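RagB/SusD domain protein (Flavobacterium johnsoniae, PDB 5J90) binds chitin and probably serves as a surface glycan-binding lipoprotein of a chitin utilization locus. Local coordinates at residues 278-283 / 363-368; 355-360 / 403-408; 148-153 / 482-487; 132-137 / 469-474; 75-80 / 300-305. All blocks are in the same frame, centred on the assembly; numbering follows the deposited sequence. Where two conformers were deposited one is given.

Contact 1 (278-283 / 363-368); sequences YQDPRI and ASFDQR
R282 sets CG anti to its carbonyl carbon (chi1 -70°) and then bends at chi3, which swings its guanidinium group across to S364 and F365 of helix 353-368. S364 carries OG anti to its own backbone N, and the hydroxyl meets the guanidinium at its edge. R282 NH1 donates to S364 OG at 2.8 Å, in the guanidinium plane, although the bond is bent (146°). F365 lies over one face of the same group. Its CE1 is 3.6 Å from R282 CZ and sits toward the rim, with the two planes 50° apart. This is not a flat stack. P281 crosses the far part of the ring, with CG 3.5 Å from F365 CE2. D280 fixes how the guanidinium is rotated. R282 NE reaches D280 OD1 at 3.0 Å and R282 NH2 reaches D280 OD2 at 2.8 Å, a side-on salt bridge on syn lone pairs. D280 OD1 also accepts from R282 N. Q423 of helix 413-428 takes a further bond from R282 NH2. Beside this, R282 CG meets R368 CG at 4.0 Å, while the charged end of R368 bonds to the carbonyls of F429 and A427. The arrangement is a capped type I turn leading into helix 283-286, docked by its arginine on a longer helix of the mainly helical SusD fold.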
# COMPACT_ATOMS: atom_id res chain seq x y z
N TYR A 278 12.84 20.20 24.78
CA TYR A 278 13.67 21.17 24.08
C TYR A 278 13.69 22.55 24.75
O TYR A 278 14.39 23.44 24.28
CB TYR A 278 13.17 21.36 22.64
CG TYR A 278 13.45 20.23 21.67
CD1 TYR A 278 14.52 19.35 21.85
CD2 TYR A 278 12.66 20.07 20.54
CE1 TYR A 278 14.77 18.33 20.94
CE2 TYR A 278 12.91 19.06 19.62
CZ TYR A 278 13.96 18.19 19.82
OH TYR A 278 14.20 17.20 18.89
N GLN A 279 12.93 22.72 25.83
CA GLN A 279 12.75 24.03 26.46
C GLN A 279 12.42 25.07 25.40
O GLN A 279 13.01 26.15 25.33
CB GLN A 279 13.99 24.44 27.26
CG GLN A 279 14.27 23.54 28.45
CD GLN A 279 15.48 23.98 29.24
OE1 GLN A 279 15.82 25.17 29.27
NE2 GLN A 279 16.14 23.03 29.89
N ASP A 280 11.47 24.72 24.55
CA ASP A 280 11.15 25.49 23.36
C ASP A 280 10.37 26.75 23.74
O ASP A 280 9.30 26.65 24.33
CB ASP A 280 10.31 24.58 22.45
CG ASP A 280 10.20 25.11 21.04
OD1 ASP A 280 9.94 26.31 20.86
OD2 ASP A 280 10.37 24.30 20.09
N PRO A 281 10.90 27.93 23.39
CA PRO A 281 10.22 29.17 23.79
C PRO A 281 8.88 29.38 23.10
O PRO A 281 8.11 30.24 23.53
CB PRO A 281 11.22 30.27 23.38
CG PRO A 281 12.03 29.66 22.29
CD PRO A 281 12.15 28.20 22.65
N ARG A 282 8.58 28.62 22.05
CA ARG A 282 7.28 28.72 21.40
C ARG A 282 6.15 28.18 22.28
O ARG A 282 4.98 28.44 22.02
CB ARG A 282 7.29 28.01 20.04
CG ARG A 282 8.14 28.74 19.00
CD ARG A 282 8.36 27.90 17.74
NE ARG A 282 9.26 26.77 18.00
CZ ARG A 282 9.77 26.00 17.04
NH1 ARG A 282 9.47 26.23 15.77
NH2 ARG A 282 10.58 25.01 17.37
N ILE A 283 6.52 27.46 23.34
CA ILE A 283 5.53 26.83 24.20
C ILE A 283 4.59 27.87 24.83
O ILE A 283 3.42 27.59 25.06
CB ILE A 283 6.21 25.98 25.29
CG1 ILE A 283 5.26 24.91 25.84
CG2 ILE A 283 6.75 26.86 26.42
CD1 ILE A 283 5.96 23.91 26.74
N ALA A 363 12.57 30.76 10.67
CA ALA A 363 11.31 31.31 10.16
C ALA A 363 10.19 31.15 11.18
O ALA A 363 9.41 32.08 11.42
CB ALA A 363 10.93 30.66 8.84
N SER A 364 10.09 29.96 11.78
CA SER A 364 9.06 29.70 12.78
C SER A 364 9.25 30.55 14.05
O SER A 364 8.29 31.11 14.57
CB SER A 364 9.01 28.21 13.11
OG SER A 364 8.01 27.95 14.09
N PHE A 365 10.49 30.62 14.55
CA PHE A 365 10.78 31.46 15.71
C PHE A 365 10.37 32.91 15.43
O PHE A 365 9.73 33.56 16.27
CB PHE A 365 12.26 31.40 16.09
CG PHE A 365 12.60 30.33 17.11
CD1 PHE A 365 12.30 28.99 16.88
CD2 PHE A 365 13.27 30.67 18.28
CE1 PHE A 365 12.64 28.02 17.81
CE2 PHE A 365 13.60 29.71 19.21
CZ PHE A 365 13.30 28.38 18.98
N ASP A 366 10.74 33.42 14.25
CA ASP A 366 10.37 34.78 13.87
C ASP A 366 8.85 34.94 13.79
O ASP A 366 8.30 35.94 14.25
CB ASP A 366 11.01 35.16 12.54
CG ASP A 366 12.51 35.33 12.63
OD1 ASP A 366 13.05 35.45 13.75
OD2 ASP A 366 13.15 35.37 11.56
N GLN A 367 8.18 33.94 13.22
CA GLN A 367 6.74 33.99 13.07
C GLN A 367 6.04 34.09 14.43
O GLN A 367 5.03 34.80 14.56
CB GLN A 367 6.24 32.76 12.31
CG GLN A 367 4.79 32.88 11.92
CD GLN A 367 4.31 31.75 11.05
OE1 GLN A 367 4.75 30.60 11.18
NE2 GLN A 367 3.38 32.06 10.15
N ARG A 368 6.60 33.41 15.43
CA ARG A 368 5.99 33.38 16.76
C ARG A 368 6.52 34.49 17.67
O ARG A 368 6.07 34.62 18.81
CB ARG A 368 6.21 32.01 17.41
CG ARG A 368 5.82 30.83 16.54
CD ARG A 368 4.37 30.89 16.08
NE ARG A 368 4.01 29.64 15.40
CZ ARG A 368 2.77 29.25 15.16
NH1 ARG A 368 1.74 30.00 15.54
NH2 ARG A 368 2.56 28.10 14.55

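Contact 2 (355-360 / 403-408); sequences ELYEAG and VTVAWD
Y357 and V405 make the one direct hydrogen bond of this contact. The hydroxyl OH of Y357 donates to V405 O at 2.6 Å. The donor lies in the carbonyl plane, on a lone pair, with a C=O...O angle of 129°. The carbonyl oxygen also sits at the edge of the tyrosine ring. Y357 CG is anti to the backbone N (chi1 173°), and this carries the ring from helix 353-368 toward the loop. V405 lays a methyl beside the hydroxyl oxygen, with CG1 3.7 Å from Y357 OH.

The apolar contact flanks that bond. W407 brings its six-membered ring over one face of Y357, and its CE3 is 3.6 Å from Y357 CD2. The planes are inclined at 49° and the centroids are 5.4 Å apart, so the rings meet obliquely.

A water supplies the remaining polar link. It donates to E358 OE2 at 2.6 Å and accepts from W407 N at 2.8 Å. E358 OE2 also bonds to Q354 NE2, one turn earlier on the helix.

The contact packs a loop between helices 373-378 and 413-428 on helix 353-368 of the largely helical SusD fold. K419 of helix 413-428 bonds to the carbonyls of T404 and A406, so the loop is tied to a second helix as well. Between the two segments the direct bonding is neutral: a phenol and a backbone carbonyl. The one charged group that takes part, the E358 carboxylate, reaches the loop through water. The loop is thus held by its backbone, and the indole fills the space beside the phenol.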
# COMPACT_ATOMS: atom_id res chain seq x y z
N GLU A 355 21.04 23.73 5.72
CA GLU A 355 20.72 25.16 5.59
C GLU A 355 19.21 25.38 5.65
O GLU A 355 18.72 26.30 6.30
CB GLU A 355 21.23 25.71 4.26
CG GLU A 355 22.75 25.84 4.12
CD GLU A 355 23.17 26.24 2.71
OE1 GLU A 355 22.42 25.97 1.74
OE2 GLU A 355 24.26 26.83 2.57
N LEU A 356 18.47 24.51 4.95
CA LEU A 356 17.03 24.65 4.84
C LEU A 356 16.33 24.32 6.16
O LEU A 356 15.40 25.01 6.57
CB LEU A 356 16.52 23.76 3.70
CG LEU A 356 16.97 24.28 2.33
CD1 LEU A 356 16.84 23.19 1.27
CD2 LEU A 356 16.17 25.51 1.93
N TYR A 357 16.82 23.29 6.85
CA TYR A 357 16.34 22.93 8.19
C TYR A 357 16.50 24.10 9.14
O TYR A 357 15.55 24.48 9.84
CB TYR A 357 17.13 21.73 8.69
CG TYR A 357 16.92 21.29 10.12
CD1 TYR A 357 15.71 20.70 10.52
CD2 TYR A 357 17.94 21.39 11.06
CE1 TYR A 357 15.52 20.25 11.82
CE2 TYR A 357 17.76 20.94 12.37
CZ TYR A 357 16.55 20.36 12.74
OH TYR A 357 16.35 19.90 14.01
N GLU A 358 17.69 24.69 9.18
CA GLU A 358 17.95 25.77 10.12
C GLU A 358 17.16 27.02 9.75
O GLU A 358 16.70 27.75 10.64
CB GLU A 358 19.45 26.04 10.23
CG GLU A 358 20.21 24.86 10.82
CD GLU A 358 21.68 25.14 11.09
OE1 GLU A 358 22.19 26.19 10.65
OE2 GLU A 358 22.30 24.28 11.76
N ALA A 359 16.99 27.26 8.46
CA ALA A 359 16.18 28.39 8.00
C ALA A 359 14.71 28.21 8.37
O ALA A 359 14.03 29.19 8.68
CB ALA A 359 16.34 28.61 6.50
N GLY A 360 14.21 26.98 8.33
CA GLY A 360 12.84 26.72 8.72
C GLY A 360 12.60 27.00 10.19
O GLY A 360 11.56 27.58 10.56
N VAL A 403 15.55 12.56 19.91
CA VAL A 403 16.42 13.19 18.93
C VAL A 403 16.65 14.63 19.38
O VAL A 403 15.76 15.27 19.94
CB VAL A 403 15.78 13.14 17.51
CG1 VAL A 403 14.49 13.95 17.47
CG2 VAL A 403 16.75 13.62 16.46
N THR A 404 17.85 15.15 19.14
CA THR A 404 18.16 16.53 19.49
C THR A 404 17.83 17.45 18.32
O THR A 404 17.53 16.99 17.21
CB THR A 404 19.65 16.71 19.82
OG1 THR A 404 20.42 16.38 18.67
CG2 THR A 404 20.05 15.81 20.98
N VAL A 405 17.90 18.75 18.55
CA VAL A 405 17.65 19.71 17.49
C VAL A 405 18.83 19.82 16.52
O VAL A 405 18.63 19.85 15.31
CB VAL A 405 17.33 21.12 18.06
CG1 VAL A 405 17.16 22.11 16.92
CG2 VAL A 405 16.07 21.08 18.91
N ALA A 406 20.05 19.87 17.06
CA ALA A 406 21.23 20.18 16.25
C ALA A 406 21.43 19.24 15.06
O ALA A 406 21.32 18.02 15.20
CB ALA A 406 22.49 20.18 17.13
N TRP A 407 21.73 19.83 13.91
CA TRP A 407 22.04 19.05 12.73
C TRP A 407 23.36 18.31 12.92
O TRP A 407 24.34 18.88 13.42
CB TRP A 407 22.14 19.94 11.50
CG TRP A 407 22.21 19.17 10.22
CD1 TRP A 407 23.32 18.85 9.50
CD2 TRP A 407 21.09 18.61 9.51
NE1 TRP A 407 22.97 18.12 8.38
CE2 TRP A 407 21.61 17.97 8.36
CE3 TRP A 407 19.72 18.60 9.73
CZ2 TRP A 407 20.79 17.32 7.45
CZ3 TRP A 407 18.90 17.95 8.82
CH2 TRP A 407 19.44 17.32 7.69
N ASP A 408 23.37 17.05 12.51
CA ASP A 408 24.58 16.24 12.50
C ASP A 408 24.75 15.71 11.08
O ASP A 408 23.96 14.88 10.63
CB ASP A 408 24.44 15.09 13.49
CG ASP A 408 25.66 14.18 13.53
OD1 ASP A 408 26.61 14.39 12.74
OD2 ASP A 408 25.65 13.25 14.36
O HOH W 1 21.40 22.62 13.58

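Contact 3 (148-153 / 482-487); sequences TIAYDS and VATGVS
Y151 and G485 bring their backbones within 5.2 Å, CA to CA, where an extended loop crosses helix 479-489. The arrangement is loop-on-helix packing within the helical SusD fold, and the loop leads straight into helix 154-177, whose N-cap is S153. A glycine allows this closeness. Y151 CD2 lies 3.6 Å from G485 CA, and a CB at that position would clash with the ring. T484 supplies the polar link. Its OG1 stands between the backbone N and the carbonyl carbon (chi1 71°), which turns the oxygen to the loop. There it accepts from Y151 N at 2.9 Å in an almost straight bond (177°). The same hydroxyl bonds to G481 O one turn back, so both its roles are used. Y151 and V482 lie side by side and point the same way, with Y151 OH 3.7 Å from V482 CG2. Y151 OH is hydrogen-bonded to E474, F470 meets the ring edge-to-face, and W90 also meets it. With an alanine here, the ring and hydroxyl would be gone, E474 would probably lose a partner, and a gap would be likely to open beside G485 and V482. Beside the bonded amide, A150 CA is 3.5 Å from T484 OG1.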
# COMPACT_ATOMS: atom_id res chain seq x y z
N THR A 148 -25.89 7.23 -9.23
CA THR A 148 -24.57 6.94 -8.69
C THR A 148 -23.61 8.07 -9.03
O THR A 148 -23.33 8.32 -10.21
CB THR A 148 -24.01 5.62 -9.25
OG1 THR A 148 -24.71 4.52 -8.68
CG2 THR A 148 -22.52 5.49 -8.94
N ILE A 149 -23.12 8.77 -8.01
CA ILE A 149 -22.04 9.74 -8.20
C ILE A 149 -20.75 9.03 -7.81
O ILE A 149 -20.46 8.82 -6.62
CB ILE A 149 -22.25 11.02 -7.37
CG1 ILE A 149 -23.62 11.64 -7.68
CG2 ILE A 149 -21.12 12.02 -7.65
CD1 ILE A 149 -23.96 12.83 -6.82
N ALA A 150 -19.99 8.62 -8.82
CA ALA A 150 -18.82 7.79 -8.60
C ALA A 150 -17.67 8.53 -7.93
O ALA A 150 -17.49 9.74 -8.10
CB ALA A 150 -18.36 7.16 -9.91
N TYR A 151 -16.90 7.77 -7.16
CA TYR A 151 -15.68 8.28 -6.53
C TYR A 151 -14.50 8.08 -7.47
O TYR A 151 -14.46 7.11 -8.22
CB TYR A 151 -15.39 7.52 -5.24
CG TYR A 151 -16.30 7.81 -4.05
CD1 TYR A 151 -17.67 8.03 -4.20
CD2 TYR A 151 -15.79 7.80 -2.76
CE1 TYR A 151 -18.49 8.26 -3.09
CE2 TYR A 151 -16.60 8.03 -1.65
CZ TYR A 151 -17.95 8.26 -1.82
OH TYR A 151 -18.74 8.50 -0.72
N ASP A 152 -13.53 8.99 -7.41
CA ASP A 152 -12.25 8.77 -8.07
C ASP A 152 -11.29 8.07 -7.10
O ASP A 152 -11.41 8.21 -5.88
CB ASP A 152 -11.60 10.11 -8.46
CG ASP A 152 -12.41 10.92 -9.45
OD1 ASP A 152 -13.37 10.40 -10.05
OD2 ASP A 152 -12.03 12.10 -9.65
N SER A 153 -10.31 7.35 -7.64
CA SER A 153 -9.25 6.82 -6.78
C SER A 153 -8.39 7.97 -6.28
O SER A 153 -8.33 9.03 -6.90
CB SER A 153 -8.38 5.81 -7.53
OG SER A 153 -7.56 6.49 -8.47
N VAL A 482 -20.64 5.05 -3.02
CA VAL A 482 -19.82 4.46 -1.98
C VAL A 482 -19.22 3.13 -2.44
O VAL A 482 -18.05 2.84 -2.16
CB VAL A 482 -20.60 4.29 -0.66
CG1 VAL A 482 -19.75 3.54 0.37
CG2 VAL A 482 -21.02 5.65 -0.14
N ALA A 483 -19.99 2.33 -3.17
CA ALA A 483 -19.47 1.07 -3.70
C ALA A 483 -18.25 1.31 -4.58
O ALA A 483 -17.27 0.55 -4.50
CB ALA A 483 -20.56 0.30 -4.46
N THR A 484 -18.29 2.35 -5.42
CA THR A 484 -17.12 2.68 -6.23
C THR A 484 -15.96 3.13 -5.34
O THR A 484 -14.80 2.82 -5.63
CB THR A 484 -17.39 3.72 -7.35
OG1 THR A 484 -17.61 5.03 -6.80
CG2 THR A 484 -18.59 3.30 -8.22
N GLY A 485 -16.25 3.85 -4.26
CA GLY A 485 -15.20 4.26 -3.34
C GLY A 485 -14.54 3.07 -2.68
O GLY A 485 -13.31 3.01 -2.58
N VAL A 486 -15.34 2.11 -2.23
CA VAL A 486 -14.79 0.91 -1.61
C VAL A 486 -13.94 0.13 -2.62
O VAL A 486 -12.84 -0.34 -2.29
CB VAL A 486 -15.91 0.05 -1.00
CG1 VAL A 486 -15.34 -1.25 -0.44
CG2 VAL A 486 -16.62 0.83 0.10
N SER A 487 -14.40 0.03 -3.86
CA SER A 487 -13.61 -0.62 -4.90
C SER A 487 -12.25 0.06 -5.03
O SER A 487 -11.22 -0.60 -5.06
CB SER A 487 -14.34 -0.61 -6.25
OG SER A 487 -15.54 -1.36 -6.19

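Contact 4 (132-137 / 469-474); sequences DTFGPI and NFVQSE
F134 pushes its ring edge against the backbone of N469, and this is the tight part of the contact. F134 CE1 is 3.3 Å from N469 O, which lies at the ring edge, in its plane. The C-H side of the ring thus faces an oxygen. The V471 and F134 side chains cross at about a right angle, and V471 CG1 is 3.6 Å from F134 CE1. T133 CG2, from the same segment as F134, lies over one face of the ring.

F470 makes a second close approach. Its CE1 is 3.4 Å from P136 O, again at the ring edge and near its plane. This carbonyl is buried here and has no hydrogen-bond partner, so the aromatic C-H is its closest company across the contact. CB of F470 starts away from the other segment, but CG anti to the carbonyl carbon (chi1 -63°) brings the ring back to P136. V486 of helix 479-489 also packs on F470.

The contact joins the C-terminal end of helix 113-134 to the N-terminal end of helix 472-477 in the helical SusD fold. G135 follows F134 with a positive phi. A CB there would be jammed against F134 O, which calls for glycine. Across from F134, V471 is the N-cap residue of helix 472-477.

The packing is looser around these points. P136 CD is 4.0 Å from F470 CZ, and F134 CB is 4.3 Å from F470 CE1. F134 O takes its hydrogen bond from R467. The partly exposed N469 marks the outer side. Its CB starts away from the other segment, and ND2 bonds to D83.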
# COMPACT_ATOMS: atom_id res chain seq x y z
N ASP A 132 -6.96 13.17 1.69
CA ASP A 132 -6.00 12.70 2.68
C ASP A 132 -6.68 12.05 3.88
O ASP A 132 -6.06 11.25 4.59
CB ASP A 132 -5.09 13.83 3.13
CG ASP A 132 -4.09 14.23 2.08
OD1 ASP A 132 -3.94 13.52 1.05
OD2 ASP A 132 -3.42 15.26 2.29
N THR A 133 -7.95 12.37 4.11
CA THR A 133 -8.72 11.81 5.21
C THR A 133 -9.41 10.49 4.83
O THR A 133 -9.36 9.53 5.59
CB THR A 133 -9.74 12.84 5.72
OG1 THR A 133 -9.03 13.97 6.24
CG2 THR A 133 -10.61 12.27 6.82
N PHE A 134 -10.02 10.44 3.65
CA PHE A 134 -10.86 9.31 3.26
C PHE A 134 -10.23 8.35 2.24
O PHE A 134 -10.63 7.18 2.16
CB PHE A 134 -12.21 9.81 2.72
CG PHE A 134 -13.06 10.48 3.76
CD1 PHE A 134 -13.80 9.72 4.66
CD2 PHE A 134 -13.10 11.87 3.86
CE1 PHE A 134 -14.56 10.33 5.64
CE2 PHE A 134 -13.86 12.48 4.85
CZ PHE A 134 -14.59 11.71 5.73
N GLY A 135 -9.28 8.85 1.45
CA GLY A 135 -8.75 8.09 0.32
C GLY A 135 -9.51 8.44 -0.95
O GLY A 135 -9.50 9.59 -1.39
N PRO A 136 -10.21 7.47 -1.55
CA PRO A 136 -11.07 7.82 -2.68
C PRO A 136 -12.11 8.86 -2.26
O PRO A 136 -12.62 8.80 -1.14
CB PRO A 136 -11.76 6.49 -3.02
CG PRO A 136 -10.82 5.42 -2.48
CD PRO A 136 -10.25 6.03 -1.23
N ILE A 137 -12.38 9.82 -3.14
CA ILE A 137 -13.42 10.83 -2.87
C ILE A 137 -14.13 11.16 -4.17
O ILE A 137 -13.68 10.81 -5.25
CB ILE A 137 -12.84 12.14 -2.26
CG1 ILE A 137 -11.88 12.83 -3.24
CG2 ILE A 137 -12.17 11.86 -0.91
CD1 ILE A 137 -11.55 14.27 -2.86
N ASN A 469 -13.48 6.17 7.67
CA ASN A 469 -14.39 5.40 6.82
C ASN A 469 -15.43 6.27 6.11
O ASN A 469 -15.76 7.37 6.59
CB ASN A 469 -15.07 4.28 7.62
CG ASN A 469 -15.81 4.80 8.83
OD1 ASN A 469 -15.23 5.45 9.71
ND2 ASN A 469 -17.12 4.54 8.88
N PHE A 470 -15.94 5.80 4.99
CA PHE A 470 -16.89 6.57 4.19
C PHE A 470 -18.14 6.91 5.03
O PHE A 470 -18.53 6.15 5.92
CB PHE A 470 -17.25 5.82 2.90
CG PHE A 470 -16.07 5.62 1.98
CD1 PHE A 470 -15.26 6.68 1.61
CD2 PHE A 470 -15.79 4.36 1.46
CE1 PHE A 470 -14.18 6.49 0.74
CE2 PHE A 470 -14.71 4.16 0.61
CZ PHE A 470 -13.91 5.21 0.24
N VAL A 471 -18.75 8.06 4.74
CA VAL A 471 -19.70 8.67 5.68
C VAL A 471 -21.17 8.26 5.48
O VAL A 471 -21.58 7.77 4.41
CB VAL A 471 -19.57 10.21 5.68
CG1 VAL A 471 -18.13 10.62 5.96
CG2 VAL A 471 -20.07 10.81 4.38
N GLN A 472 -21.95 8.51 6.53
CA GLN A 472 -23.34 8.08 6.58
C GLN A 472 -24.20 8.70 5.50
O GLN A 472 -25.05 8.02 4.92
CB GLN A 472 -23.96 8.41 7.94
CG GLN A 472 -23.43 7.60 9.08
CD GLN A 472 -24.02 8.04 10.41
OE1 GLN A 472 -24.30 9.22 10.62
NE2 GLN A 472 -24.19 7.10 11.31
N SER A 473 -24.01 9.99 5.23
CA SER A 473 -24.85 10.65 4.24
C SER A 473 -24.65 10.01 2.87
O SER A 473 -25.57 9.95 2.05
CB SER A 473 -24.57 12.15 4.18
OG SER A 473 -23.25 12.37 3.68
N GLU A 474 -23.43 9.54 2.62
CA GLU A 474 -23.08 8.90 1.36
C GLU A 474 -23.63 7.49 1.25
O GLU A 474 -24.15 7.10 0.21
CB GLU A 474 -21.56 8.93 1.18
CG GLU A 474 -21.04 10.31 0.80
CD GLU A 474 -21.36 10.64 -0.64
OE1 GLU A 474 -20.97 9.85 -1.52
OE2 GLU A 474 -22.00 11.68 -0.88

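Contact 5 (75-80 / 300-305); sequences NNTTYA and VRTGIA
T77 and G303 meet through a flat peptide carbonyl. T77 O has G303 CA at 3.3 Å, well above one face of the carbonyl plane, in a CA-H...O contact. Toward the other face, and nearer the plane, a water donates to this oxygen at 2.8 Å and also bonds to T302 OG1. The N75 amide is used at its edge. Its OD1 accepts from T77 N and T77 OG1, both in the plane of the amide carbonyl, and the bond to T77 N closes an Asx turn. N75 O takes T78 N and A80 N from opposite faces of its plane.

T77 OG1, turned between the backbone N and the carbonyl carbon (chi1 77°), also accepts from a second water. That water in turn accepts from I304 N at 3.1 Å. T77 CB lies 3.8 Å from T302 OG1. T78 offers its methyl, with CG2 3.9 Å from G303 CA. Its hydroxyl turns back into its own loop, accepting from N75 N at 3.1 Å and bonding to G73 O. Losing the hydroxyl and methyl to a glycine would probably leave N75 N and G73 O without their mate and G303 less closely packed. The positive phi of G303 favours a glycine.

The polar links between the two loops run through water. T77 and T302 both touch I59 of helix 57-60, and N75 and N76 rest on W85 of helix 83-108. The backbone of V300 bonds to M267 of strand 266-267, and those of T78 and G303 bond to the loop holding L451, K452 and Y454.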
# COMPACT_ATOMS: atom_id res chain seq x y z
N ASN A 75 -14.55 6.35 21.51
CA ASN A 75 -14.70 7.43 20.54
C ASN A 75 -13.46 7.52 19.67
O ASN A 75 -12.60 6.65 19.73
CB ASN A 75 -15.01 8.75 21.27
CG ASN A 75 -13.92 9.16 22.24
OD1 ASN A 75 -12.74 9.21 21.88
ND2 ASN A 75 -14.30 9.45 23.49
N ASN A 76 -13.37 8.57 18.84
CA ASN A 76 -12.24 8.69 17.91
C ASN A 76 -10.89 8.59 18.63
O ASN A 76 -9.93 8.07 18.06
CB ASN A 76 -12.27 10.04 17.19
CG ASN A 76 -13.22 10.08 15.99
OD1 ASN A 76 -13.86 9.09 15.62
ND2 ASN A 76 -13.30 11.25 15.39
N THR A 77 -10.80 9.10 19.86
CA THR A 77 -9.52 9.13 20.57
C THR A 77 -9.07 7.75 21.04
O THR A 77 -7.89 7.54 21.32
CB THR A 77 -9.50 10.11 21.76
OG1 THR A 77 -10.19 9.54 22.88
CG2 THR A 77 -10.15 11.44 21.38
N THR A 78 -10.02 6.82 21.15
CA THR A 78 -9.70 5.43 21.50
C THR A 78 -9.96 4.50 20.31
O THR A 78 -10.12 3.29 20.47
CB THR A 78 -10.47 4.98 22.76
OG1 THR A 78 -11.86 5.28 22.59
CG2 THR A 78 -9.95 5.74 23.99
N TYR A 79 -9.96 5.10 19.12
CA TYR A 79 -9.97 4.38 17.85
C TYR A 79 -11.28 3.63 17.57
O TYR A 79 -11.31 2.70 16.76
CB TYR A 79 -8.77 3.44 17.71
CG TYR A 79 -7.41 4.14 17.76
CD1 TYR A 79 -7.30 5.52 17.69
CD2 TYR A 79 -6.24 3.39 17.85
CE1 TYR A 79 -6.05 6.15 17.73
CE2 TYR A 79 -4.99 4.01 17.87
CZ TYR A 79 -4.90 5.38 17.81
OH TYR A 79 -3.67 6.00 17.84
N ALA A 80 -12.35 4.06 18.23
CA ALA A 80 -13.70 3.68 17.84
C ALA A 80 -14.25 4.84 17.01
O ALA A 80 -14.79 5.80 17.55
CB ALA A 80 -14.58 3.41 19.07
N VAL A 300 -2.22 16.46 28.37
CA VAL A 300 -3.09 15.33 28.63
C VAL A 300 -2.78 14.20 27.63
O VAL A 300 -2.59 14.45 26.43
CB VAL A 300 -4.56 15.75 28.50
CG1 VAL A 300 -5.48 14.58 28.76
CG2 VAL A 300 -4.85 16.91 29.46
N ARG A 301 -2.72 12.97 28.13
CA ARG A 301 -2.46 11.80 27.30
C ARG A 301 -3.70 11.46 26.49
O ARG A 301 -4.82 11.51 27.00
CB ARG A 301 -2.06 10.62 28.18
CG ARG A 301 -1.71 9.35 27.44
CD ARG A 301 -0.23 9.23 27.22
NE ARG A 301 0.10 8.03 26.48
CZ ARG A 301 0.75 6.98 26.96
NH1 ARG A 301 1.18 6.97 28.22
NH2 ARG A 301 1.00 5.94 26.18
N THR A 302 -3.52 11.09 25.22
CA THR A 302 -4.66 10.67 24.40
C THR A 302 -4.80 9.14 24.34
O THR A 302 -3.81 8.41 24.42
CB THR A 302 -4.62 11.27 22.97
OG1 THR A 302 -5.89 11.10 22.34
CG2 THR A 302 -3.54 10.61 22.12
N GLY A 303 -6.04 8.68 24.21
CA GLY A 303 -6.33 7.26 24.18
C GLY A 303 -6.27 6.63 25.56
O GLY A 303 -5.65 5.58 25.75
N ILE A 304 -6.95 7.26 26.51
CA ILE A 304 -6.89 6.82 27.90
C ILE A 304 -8.27 6.54 28.47
O ILE A 304 -9.30 6.84 27.86
CB ILE A 304 -6.21 7.89 28.79
CG1 ILE A 304 -6.96 9.22 28.69
CG2 ILE A 304 -4.75 8.06 28.40
CD1 ILE A 304 -6.52 10.26 29.72
N ALA A 305 -8.28 5.93 29.65
CA ALA A 305 -9.51 5.81 30.42
C ALA A 305 -9.72 7.13 31.16
O ALA A 305 -8.78 7.70 31.70
CB ALA A 305 -9.40 4.66 31.41
O HOH W 2 -6.14 9.44 20.24
O HOH W 3 -8.60 9.57 25.18

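Contacts 1 and 2 share helix 353-368, with centres 14 Å apart. They touch where Y278 OH meets V403 O. Contacts 3 and 4 form a second pair, centres 10 Å apart, joined by D152 to I137. Their later segments lie on helices 472-477 and 479-489, which are consecutive. The pairs lie on opposite sides of the chain's centre, with centres about 36 to 43 Å apart. Contact 5 is separate, its centre 21 Å from that of contact 4 and 28 Å from that of contact 1. Along the chain, contacts 1 and 2 are nested inside contacts 3 and 4. Contact 5 crosses contacts 1, 3 and 4 and closes before contact 2 opens. Distant sequence parts thus form one helical body.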